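Poly(A) RNA polymerase protein 2 (Saccharomyces cerevisiae, PDB 3NYB) probably adds poly(A) tails to RNA as the nucleotidyltransferase subunit of TRAMP, an RNA surveillance complex, working in a heterodimer with the zinc-knuckle protein AIR2. Local coordinates at residues P34-E37 against E38-R42; A146-L149 against I150-W153; F125-P128 against H129-I132; G291-D294 against L295-R299. The protein carries 1 engineered substitution. All blocks are in the same frame, centred on the assembly; numbering follows the deposited sequence.

All four interactions are local, each between side chains a few residues apart. Interaction 1, at the first turn of helix 36-54, is a surface contact rich in charge: a capping box and a salt bridge. Interaction 3, the turn joining strands 121-127 and 132-137, is partly buried, and a single carboxylate gathers its loop. These two touch, Ile41 packing on Ser130 and Arg42 on Ile132. Interaction 2, in helix 145-155, and interaction 4, in helix 282-304, are also partly buried, and in both a side chain lies over an aromatic ring four residues away. They sit on opposite sides of the chain's centre, their own centres about 31 Å apart; only interaction 4 meets AIR2.

Interaction 1 (P34-E37 against E38-R42); sequences PSRE and EIEIR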
loop_
_atom_site.group_PDB
_atom_site.type_symbol
_atom_site.label_atom_id
_atom_site.label_comp_id
_atom_site.label_asym_id
_atom_site.label_seq_id
_atom_site.Cartn_x
_atom_site.Cartn_y
_atom_site.Cartn_z
ATOM N N PRO A 34 -7.428 -11.567 -11.242
ATOM C CA PRO A 34 -8.661 -11.896 -11.978
ATOM C C PRO A 34 -8.531 -13.065 -12.936
ATOM O O PRO A 34 -7.429 -13.432 -13.339
ATOM C CB PRO A 34 -8.933 -10.620 -12.780
ATOM C CG PRO A 34 -7.578 -10.056 -13.006
ATOM C CD PRO A 34 -6.875 -10.273 -11.680
ATOM N N SER A 35 -9.668 -13.641 -13.299
ATOM C CA SER A 35 -9.712 -14.688 -14.308
ATOM C C SER A 35 -10.217 -14.084 -15.610
ATOM O O SER A 35 -10.858 -13.015 -15.604
ATOM C CB SER A 35 -10.685 -15.776 -13.876
ATOM O OG SER A 35 -11.991 -15.224 -13.746
ATOM N N ARG A 36 -9.947 -14.772 -16.715
ATOM C CA ARG A 36 -10.510 -14.389 -18.016
ATOM C C ARG A 36 -12.012 -14.117 -17.958
ATOM O O ARG A 36 -12.475 -13.096 -18.462
ATOM C CB ARG A 36 -10.250 -15.468 -19.057
ATOM C CG ARG A 36 -10.578 -15.034 -20.457
ATOM C CD ARG A 36 -9.927 -15.953 -21.482
ATOM N NE ARG A 36 -10.063 -17.366 -21.133
ATOM C CZ ARG A 36 -11.217 -18.031 -21.108
ATOM N NH1 ARG A 36 -12.361 -17.416 -21.397
ATOM N NH2 ARG A 36 -11.228 -19.315 -20.777
ATOM N N GLU A 37 -12.783 -15.022 -17.355
ATOM C CA GLU A 37 -14.221 -14.794 -17.244
ATOM C C GLU A 37 -14.476 -13.496 -16.483
ATOM O O GLU A 37 -15.272 -12.662 -16.892
ATOM C CB GLU A 37 -14.928 -15.950 -16.540
ATOM C CG GLU A 37 -14.883 -17.277 -17.277
ATOM C CD GLU A 37 -13.660 -18.111 -16.919
ATOM O OE1 GLU A 37 -12.596 -17.528 -16.605
ATOM O OE2 GLU A 37 -13.769 -19.356 -16.952
ATOM N N GLU A 38 -13.769 -13.326 -15.378
ATOM C CA GLU A 38 -13.945 -12.157 -14.544
ATOM C C GLU A 38 -13.730 -10.919 -15.390
ATOM O O GLU A 38 -14.425 -9.918 -15.242
ATOM C CB GLU A 38 -12.925 -12.195 -13.421
ATOM C CG GLU A 38 -13.458 -11.794 -12.078
ATOM C CD GLU A 38 -12.669 -12.443 -10.960
ATOM O OE1 GLU A 38 -11.523 -12.873 -11.225
ATOM O OE2 GLU A 38 -13.196 -12.535 -9.826
ATOM N N ILE A 39 -12.757 -10.997 -16.286
ATOM C CA ILE A 39 -12.418 -9.858 -17.113
ATOM C C ILE A 39 -13.535 -9.622 -18.119
ATOM O O ILE A 39 -13.943 -8.479 -18.352
ATOM C CB ILE A 39 -11.111 -10.084 -17.883
ATOM C CG1 ILE A 39 -9.919 -10.229 -16.928
ATOM C CG2 ILE A 39 -10.902 -8.966 -18.873
ATOM C CD1 ILE A 39 -9.655 -9.016 -16.095
ATOM N N GLU A 40 -14.024 -10.707 -18.718
ATOM C CA GLU A 40 -15.060 -10.603 -19.739
ATOM C C GLU A 40 -16.241 -9.837 -19.181
ATOM O O GLU A 40 -16.687 -8.847 -19.768
ATOM C CB GLU A 40 -15.481 -11.990 -20.244
ATOM C CG GLU A 40 -14.447 -12.658 -21.176
ATOM C CD GLU A 40 -14.649 -14.172 -21.344
ATOM O OE1 GLU A 40 -15.669 -14.709 -20.850
ATOM O OE2 GLU A 40 -13.778 -14.826 -21.972
ATOM N N ILE A 41 -16.721 -10.283 -18.022
ATOM C CA ILE A 41 -17.847 -9.647 -17.364
ATOM C C ILE A 41 -17.573 -8.173 -17.079
ATOM O O ILE A 41 -18.409 -7.313 -17.339
ATOM C CB ILE A 41 -18.179 -10.352 -16.043
ATOM C CG1 ILE A 41 -18.614 -11.791 -16.317
ATOM C CG2 ILE A 41 -19.279 -9.603 -15.334
ATOM C CD1 ILE A 41 -18.638 -12.666 -15.087
ATOM N N ARG A 42 -16.394 -7.885 -16.543
ATOM C CA ARG A 42 -16.053 -6.514 -16.217
ATOM C C ARG A 42 -16.173 -5.636 -17.460
ATOM O O ARG A 42 -16.765 -4.563 -17.411
ATOM C CB ARG A 42 -14.655 -6.437 -15.620
ATOM C CG ARG A 42 -14.149 -5.031 -15.431
ATOM C CD ARG A 42 -12.711 -5.017 -14.916
ATOM N NE ARG A 42 -12.500 -5.920 -13.787
ATOM C CZ ARG A 42 -11.304 -6.345 -13.406
ATOM N NH1 ARG A 42 -10.225 -5.951 -14.075
ATOM N NH2 ARG A 42 -11.187 -7.166 -12.370
#
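With chi1 at 61°, OG of Ser35 lies between its own backbone N and carbonyl carbon and faces the amide of Glu38, whose side chain, extended beyond CG, swings its carboxylate back to the amide of Ser35. Glu38 N donates to Ser35 OG at 3.1 Å, while Ser35 N donates to the anti lone pair of Glu38 OE1 at 2.9 Å. A weak bond of 3.5 Å also runs from Ser35 OG to Glu38 OE1. With an alanine in place of Ser35, the amide of Glu38 would probably be left without its capping acceptor and the Glu38 carboxylate held less firmly. Arg36 and Glu40 lie side by side and point the same way. The Arg36 chain bends at chi3 (44°) and brings NH1 to Glu40 OE2 at 3.0 Å, a salt bridge in the guanidinium plane, on the syn side of OE2 but tilted out of the carboxylate plane. Just before the cap, Pro34 CB rests against Ile39 CD1 at 3.8 Å, as in a hydrophobic staple; Arg42, whose NH2 is hydrogen-bonded to Tyr73 OH, borders the same proline. Ser35 as N-cap and Glu38 as its return partner make up a capping box, opening helix 36-54.

Interaction 2 (A146-L149 against I150-W153); sequences AAKL and IREW
Leu149 meets Trp153 through CH-pi packing: its CB stands over one face of the indole, 4.2 Å from the centroid of the five-membered ring and 25° off the ring normal. The nearest ring atom to Leu149 CB is Trp153 CE2, at 3.8 Å, and Leu149 CD1 reaches on toward CZ2. Trp153 CG is anti to its carbonyl carbon (chi1 -65°), which folds the indole back along the helix so that the carbonyl O of Leu149 also lies above this ring, offset toward the rim. The backbone bonds are those of an alpha helix, 145-155, each amide reaching the carbonyl four residues earlier: Ile150 N to Ala146 O at 3.1 Å, Glu152 N to Lys148 O at 3.0 Å, with Arg151 to Ala147 and Trp153 to Leu149 alike. On its inner side the helix packs against helix 186-198, where Ile150 touches Phe187 and Ile190, and Trp153 stacks on Phe194. Charged side chains occupy the exposed side. Arg151 bends at chi3 (-66°) and lays one guanidinium face over the carbonyl O of Ala147; its NH1 approaches Ala147 CB at 3.6 Å. Lys148 crosses Arg151 at about a right angle, with CD beside NH2. Between Lys148 NZ and Glu152 OE2 the charges are opposite but 4.6 Å apart, beyond a salt bridge, and Glu152 OE2 lies nearer the aliphatic CG of Lys148, at 3.7 Å.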
loop_
_atom_site.group_PDB
_atom_site.type_symbol
_atom_site.label_atom_id
_atom_site.label_comp_id
_atom_site.label_asym_id
_atom_site.label_seq_id
_atom_site.Cartn_x
_atom_site.Cartn_y
_atom_site.Cartn_z
ATOM N N ALA A 146 1.029 12.282 -10.682
ATOM C CA ALA A 146 0.987 11.141 -9.761
ATOM C C ALA A 146 0.745 9.851 -10.517
ATOM O O ALA A 146 1.430 8.849 -10.299
ATOM C CB ALA A 146 -0.090 11.303 -8.707
ATOM N N ALA A 147 -0.252 9.873 -11.393
ATOM C CA ALA A 147 -0.606 8.671 -12.124
ATOM C C ALA A 147 0.602 8.143 -12.886
ATOM O O ALA A 147 0.875 6.939 -12.871
ATOM C CB ALA A 147 -1.761 8.943 -13.065
ATOM N N LYS A 148 1.333 9.046 -13.541
ATOM C CA LYS A 148 2.476 8.646 -14.357
ATOM C C LYS A 148 3.597 8.051 -13.502
ATOM O O LYS A 148 4.219 7.055 -13.877
ATOM C CB LYS A 148 2.989 9.820 -15.198
ATOM C CG LYS A 148 3.873 9.408 -16.382
ATOM C CD LYS A 148 3.080 8.684 -17.477
ATOM C CE LYS A 148 3.959 8.314 -18.679
ATOM N NZ LYS A 148 4.321 9.475 -19.560
ATOM N N LEU A 149 3.855 8.659 -12.348
ATOM C CA LEU A 149 4.816 8.097 -11.410
ATOM C C LEU A 149 4.486 6.634 -11.123
ATOM O O LEU A 149 5.362 5.765 -11.188
ATOM C CB LEU A 149 4.834 8.901 -10.112
ATOM C CG LEU A 149 5.469 10.291 -10.216
ATOM C CD1 LEU A 149 5.428 10.997 -8.871
ATOM C CD2 LEU A 149 6.896 10.184 -10.722
ATOM N N ILE A 150 3.213 6.377 -10.819
ATOM C CA ILE A 150 2.729 5.032 -10.536
ATOM C C ILE A 150 3.142 4.034 -11.610
ATOM O O ILE A 150 3.718 2.993 -11.306
ATOM C CB ILE A 150 1.192 4.994 -10.413
ATOM C CG1 ILE A 150 0.711 5.953 -9.322
ATOM C CG2 ILE A 150 0.711 3.581 -10.127
ATOM C CD1 ILE A 150 1.357 5.726 -8.006
ATOM N N ARG A 151 2.844 4.347 -12.865
ATOM C CA ARG A 151 3.147 3.421 -13.951
ATOM C C ARG A 151 4.646 3.196 -14.094
ATOM O O ARG A 151 5.100 2.070 -14.305
ATOM C CB ARG A 151 2.544 3.911 -15.262
ATOM C CG ARG A 151 1.032 3.798 -15.296
ATOM C CD ARG A 151 0.459 4.303 -16.607
ATOM N NE ARG A 151 0.653 5.740 -16.783
ATOM C CZ ARG A 151 -0.111 6.670 -16.217
ATOM N NH1 ARG A 151 -1.116 6.311 -15.428
ATOM N NH2 ARG A 151 0.133 7.955 -16.434
ATOM N N GLU A 152 5.410 4.274 -13.965
ATOM C CA GLU A 152 6.858 4.188 -14.025
ATOM C C GLU A 152 7.401 3.409 -12.837
ATOM O O GLU A 152 8.172 2.471 -13.021
ATOM C CB GLU A 152 7.469 5.580 -14.086
ATOM C CG GLU A 152 7.047 6.363 -15.319
ATOM C CD GLU A 152 7.535 7.804 -15.306
ATOM O OE1 GLU A 152 8.011 8.266 -14.245
ATOM O OE2 GLU A 152 7.435 8.473 -16.358
ATOM N N TRP A 153 6.998 3.776 -11.623
ATOM C CA TRP A 153 7.433 3.017 -10.459
ATOM C C TRP A 153 7.200 1.512 -10.688
ATOM O O TRP A 153 8.017 0.682 -10.302
ATOM C CB TRP A 153 6.689 3.433 -9.188
ATOM C CG TRP A 153 6.879 4.828 -8.655
ATOM C CD1 TRP A 153 7.872 5.728 -8.949
ATOM C CD2 TRP A 153 6.039 5.463 -7.675
ATOM N NE1 TRP A 153 7.680 6.890 -8.224
ATOM C CE2 TRP A 153 6.575 6.749 -7.443
ATOM C CE3 TRP A 153 4.892 5.065 -6.996
ATOM C CZ2 TRP A 153 5.965 7.640 -6.529
ATOM C CZ3 TRP A 153 4.302 5.951 -6.099
ATOM C CH2 TRP A 153 4.837 7.217 -5.875
#

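Interaction 3 (F125-P128 against H129-I132); sequences FVEP and HSGI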
loop_
_atom_site.group_PDB
_atom_site.type_symbol
_atom_site.label_atom_id
_atom_site.label_comp_id
_atom_site.label_asym_id
_atom_site.label_seq_id
_atom_site.Cartn_x
_atom_site.Cartn_y
_atom_site.Cartn_z
ATOM N N PHE A 125 -22.041 3.536 -7.014
ATOM C CA PHE A 125 -23.201 2.658 -7.100
ATOM C C PHE A 125 -22.811 1.206 -7.369
ATOM O O PHE A 125 -21.635 0.876 -7.496
ATOM C CB PHE A 125 -24.181 3.160 -8.169
ATOM C CG PHE A 125 -23.649 3.068 -9.575
ATOM C CD1 PHE A 125 -23.942 1.970 -10.375
ATOM C CD2 PHE A 125 -22.851 4.081 -10.098
ATOM C CE1 PHE A 125 -23.450 1.883 -11.678
ATOM C CE2 PHE A 125 -22.353 4.006 -11.395
ATOM C CZ PHE A 125 -22.652 2.905 -12.190
ATOM N N VAL A 126 -23.812 0.340 -7.451
ATOM C CA VAL A 126 -23.584 -1.057 -7.796
ATOM C C VAL A 126 -24.440 -1.435 -8.994
ATOM O O VAL A 126 -25.658 -1.269 -8.965
ATOM C CB VAL A 126 -23.934 -1.988 -6.613
ATOM C CG1 VAL A 126 -23.878 -3.437 -7.041
ATOM C CG2 VAL A 126 -22.991 -1.747 -5.448
ATOM N N GLU A 127 -23.813 -1.932 -10.052
ATOM C CA GLU A 127 -24.585 -2.464 -11.166
ATOM C C GLU A 127 -25.142 -3.797 -10.704
ATOM O O GLU A 127 -24.384 -4.716 -10.375
ATOM C CB GLU A 127 -23.735 -2.630 -12.421
ATOM C CG GLU A 127 -24.549 -2.845 -13.701
ATOM C CD GLU A 127 -25.010 -4.283 -13.879
ATOM O OE1 GLU A 127 -26.235 -4.530 -13.838
ATOM O OE2 GLU A 127 -24.149 -5.170 -14.060
ATOM N N PRO A 128 -26.477 -3.891 -10.654
ATOM C CA PRO A 128 -27.251 -4.958 -10.009
ATOM C C PRO A 128 -27.052 -6.333 -10.639
ATOM O O PRO A 128 -26.883 -7.314 -9.925
ATOM C CB PRO A 128 -28.699 -4.503 -10.198
ATOM C CG PRO A 128 -28.627 -3.054 -10.579
ATOM C CD PRO A 128 -27.340 -2.888 -11.296
ATOM N N HIS A 129 -27.074 -6.404 -11.959
ATOM C CA HIS A 129 -26.920 -7.687 -12.632
ATOM C C HIS A 129 -25.616 -8.373 -12.265
ATOM O O HIS A 129 -25.605 -9.563 -11.943
ATOM C CB HIS A 129 -27.003 -7.526 -14.149
ATOM C CG HIS A 129 -26.880 -8.816 -14.894
ATOM N ND1 HIS A 129 -27.815 -9.824 -14.799
ATOM C CD2 HIS A 129 -25.929 -9.264 -15.751
ATOM C CE1 HIS A 129 -27.447 -10.838 -15.563
ATOM N NE2 HIS A 129 -26.307 -10.521 -16.153
ATOM N N SER A 130 -24.523 -7.617 -12.321
ATOM C CA SER A 130 -23.185 -8.160 -12.073
ATOM C C SER A 130 -22.696 -7.947 -10.646
ATOM O O SER A 130 -21.702 -8.544 -10.238
ATOM C CB SER A 130 -22.170 -7.532 -13.030
ATOM O OG SER A 130 -21.880 -6.196 -12.649
ATOM N N GLY A 131 -23.374 -7.080 -9.896
ATOM C CA GLY A 131 -22.997 -6.802 -8.521
ATOM C C GLY A 131 -21.687 -6.046 -8.390
ATOM O O GLY A 131 -21.138 -5.925 -7.290
ATOM N N ILE A 132 -21.190 -5.540 -9.517
ATOM C CA ILE A 132 -19.922 -4.796 -9.579
ATOM C C ILE A 132 -20.048 -3.364 -9.040
ATOM O O ILE A 132 -21.033 -2.675 -9.299
ATOM C CB ILE A 132 -19.369 -4.769 -11.039
ATOM C CG1 ILE A 132 -18.965 -6.174 -11.480
ATOM C CG2 ILE A 132 -18.174 -3.859 -11.166
ATOM C CD1 ILE A 132 -18.287 -6.218 -12.816
#
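Glu127 turns its carboxylate into the bend formed by His129 and Ser130, and this buried group makes the tight part of the contact. CG is anti to the backbone N (chi1 -165°) and the chain bends at chi2 (-81°), which curls both oxygens back over the following residues. OE1 accepts from His129 N at 2.8 Å, the donor standing 48° out of the carboxylate plane. OE2 is gripped twice: Ser130 OG donates at 2.9 Å and Ser130 N at 3.0 Å, both from the same face of that plane. Three bonds from neighbouring residues thus fix the rotation of the group. A leucine in place of Glu127 would probably leave the amides of His129 and Ser130 and the Ser130 hydroxyl without the carboxylate that accepts from all three, letting the turn loosen. The bend is the turn of a beta hairpin between strands 121-127 and 132-137. Glu127 N donates to Ile132 O at 3.0 Å where the strands part, and Ser130 OG accepts from Ile132 N at 3.3 Å, an ST turn. Glu127, Ser130 and Ile132 all touch Thr45 of helix 36-54, which covers this side. The solvent side is looser. The ring of His129 leads away from the turn, Pro128 is exposed, and Gly131 passes the bend at positive phi. Its N makes only a weak, bent bond to Glu127 O, and Val126 CG1 lies alongside its carbonyl carbon at 3.7 Å.

Interaction 4 (G291-D294 against L295-R299); sequences GAFD and LLTNR
Within the long alpha helix 282-304, Phe293 and Thr297 face each other one turn apart, and their side chains carry this contact. The methyl CG2 of Thr297 sits over the centre of the Phe293 ring, 3.7 Å from the centroid and only 10° off the normal, a CH-pi contact in which it lies at much the same distance from all six ring carbons. Phe293 CG is anti to the backbone N (chi1 175°), which carries the ring along the helix toward Thr297 to meet the methyl. The other branch of Thr297 turns inward: with chi1 at 65°, OG1 lies 2.9 Å from Phe293 O and 3.2 Å from Asp294 O, so the hydroxyl stays close to the helix backbone. The regular helix bond from Thr297 N to Phe293 O measures 2.9 Å. The ladder goes on either side, Leu296 N to Ala292 O and Asn298 N to Asp294 O, both at 2.9 Å. At the edge of the Phe293 ring, in its plane, lies Asp294 OD1. Leu295 folds back over Gly291, its CD1 3.3 Å from Gly291 O. On one side of the helix, Ala292, Phe293 and Leu296 pack on helix 214-228, while Ala292, Leu295 and Leu296 also touch Val320. Elsewhere the partner is AIR2: Thr297 packs on Trp25 of that chain, and Asn298 OD1 accepts a hydrogen bond from its Arg20.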
loop_
_atom_site.group_PDB
_atom_site.type_symbol
_atom_site.label_atom_id
_atom_site.label_comp_id
_atom_site.label_asym_id
_atom_site.label_seq_id
_atom_site.Cartn_x
_atom_site.Cartn_y
_atom_site.Cartn_z
ATOM N N GLY A 291 1.622 -3.492 14.934
ATOM C CA GLY A 291 0.810 -4.671 15.172
ATOM C C GLY A 291 1.092 -5.741 14.131
ATOM O O GLY A 291 1.249 -6.919 14.454
ATOM N N ALA A 292 1.176 -5.324 12.874
ATOM C CA ALA A 292 1.395 -6.264 11.791
ATOM C C ALA A 292 2.764 -6.926 11.935
ATOM O O ALA A 292 2.896 -8.148 11.855
ATOM C CB ALA A 292 1.255 -5.565 10.448
ATOM N N PHE A 293 3.783 -6.110 12.153
ATOM C CA PHE A 293 5.113 -6.611 12.461
ATOM C C PHE A 293 5.078 -7.612 13.622
ATOM O O PHE A 293 5.589 -8.723 13.504
ATOM C CB PHE A 293 6.025 -5.439 12.801
ATOM C CG PHE A 293 7.383 -5.846 13.236
ATOM C CD1 PHE A 293 8.431 -5.860 12.336
ATOM C CD2 PHE A 293 7.621 -6.215 14.547
ATOM C CE1 PHE A 293 9.695 -6.236 12.732
ATOM C CE2 PHE A 293 8.879 -6.596 14.951
ATOM C CZ PHE A 293 9.920 -6.605 14.043
ATOM N N ASP A 294 4.472 -7.219 14.742
ATOM C CA ASP A 294 4.389 -8.091 15.911
ATOM C C ASP A 294 3.754 -9.427 15.555
ATOM O O ASP A 294 4.268 -10.482 15.927
ATOM C CB ASP A 294 3.590 -7.428 17.034
ATOM C CG ASP A 294 4.340 -6.284 17.691
ATOM O OD1 ASP A 294 5.398 -5.879 17.166
ATOM O OD2 ASP A 294 3.867 -5.787 18.735
ATOM N N LEU A 295 2.636 -9.374 14.831
ATOM C CA LEU A 295 1.898 -10.575 14.455
ATOM C C LEU A 295 2.707 -11.492 13.542
ATOM O O LEU A 295 2.822 -12.692 13.804
ATOM C CB LEU A 295 0.576 -10.199 13.787
ATOM C CG LEU A 295 -0.536 -9.650 14.690
ATOM C CD1 LEU A 295 -1.482 -8.730 13.931
ATOM C CD2 LEU A 295 -1.305 -10.782 15.331
ATOM N N LEU A 296 3.270 -10.922 12.478
ATOM C CA LEU A 296 4.074 -11.684 11.519
ATOM C C LEU A 296 5.297 -12.340 12.157
ATOM O O LEU A 296 5.531 -13.539 11.981
ATOM C CB LEU A 296 4.533 -10.798 10.361
ATOM C CG LEU A 296 3.471 -10.251 9.410
ATOM C CD1 LEU A 296 4.126 -9.277 8.445
ATOM C CD2 LEU A 296 2.777 -11.367 8.650
ATOM N N THR A 297 6.078 -11.542 12.885
ATOM C CA THR A 297 7.288 -12.034 13.533
ATOM C C THR A 297 6.967 -13.069 14.605
ATOM O O THR A 297 7.624 -14.110 14.683
ATOM C CB THR A 297 8.114 -10.891 14.146
ATOM O OG1 THR A 297 7.379 -10.280 15.213
ATOM C CG2 THR A 297 8.431 -9.845 13.090
ATOM N N ASN A 298 5.961 -12.793 15.430
ATOM C CA ASN A 298 5.565 -13.743 16.467
ATOM C C ASN A 298 5.172 -15.064 15.851
ATOM O O ASN A 298 5.557 -16.126 16.331
ATOM C CB ASN A 298 4.396 -13.207 17.288
ATOM C CG ASN A 298 4.834 -12.218 18.333
ATOM O OD1 ASN A 298 6.006 -12.176 18.709
ATOM N ND2 ASN A 298 3.897 -11.410 18.807
ATOM N N ARG A 299 4.392 -14.977 14.781
ATOM C CA ARG A 299 3.949 -16.141 14.033
ATOM C C ARG A 299 5.140 -16.943 13.510
ATOM O O ARG A 299 5.196 -18.165 13.657
ATOM C CB ARG A 299 3.052 -15.692 12.877
ATOM C CG ARG A 299 2.515 -16.805 11.994
ATOM C CD ARG A 299 1.741 -17.833 12.786
ATOM N NE ARG A 299 0.787 -18.551 11.956
ATOM C CZ ARG A 299 -0.139 -19.370 12.437
ATOM N NH1 ARG A 299 -0.212 -19.572 13.746
ATOM N NH2 ARG A 299 -0.989 -19.983 11.614
#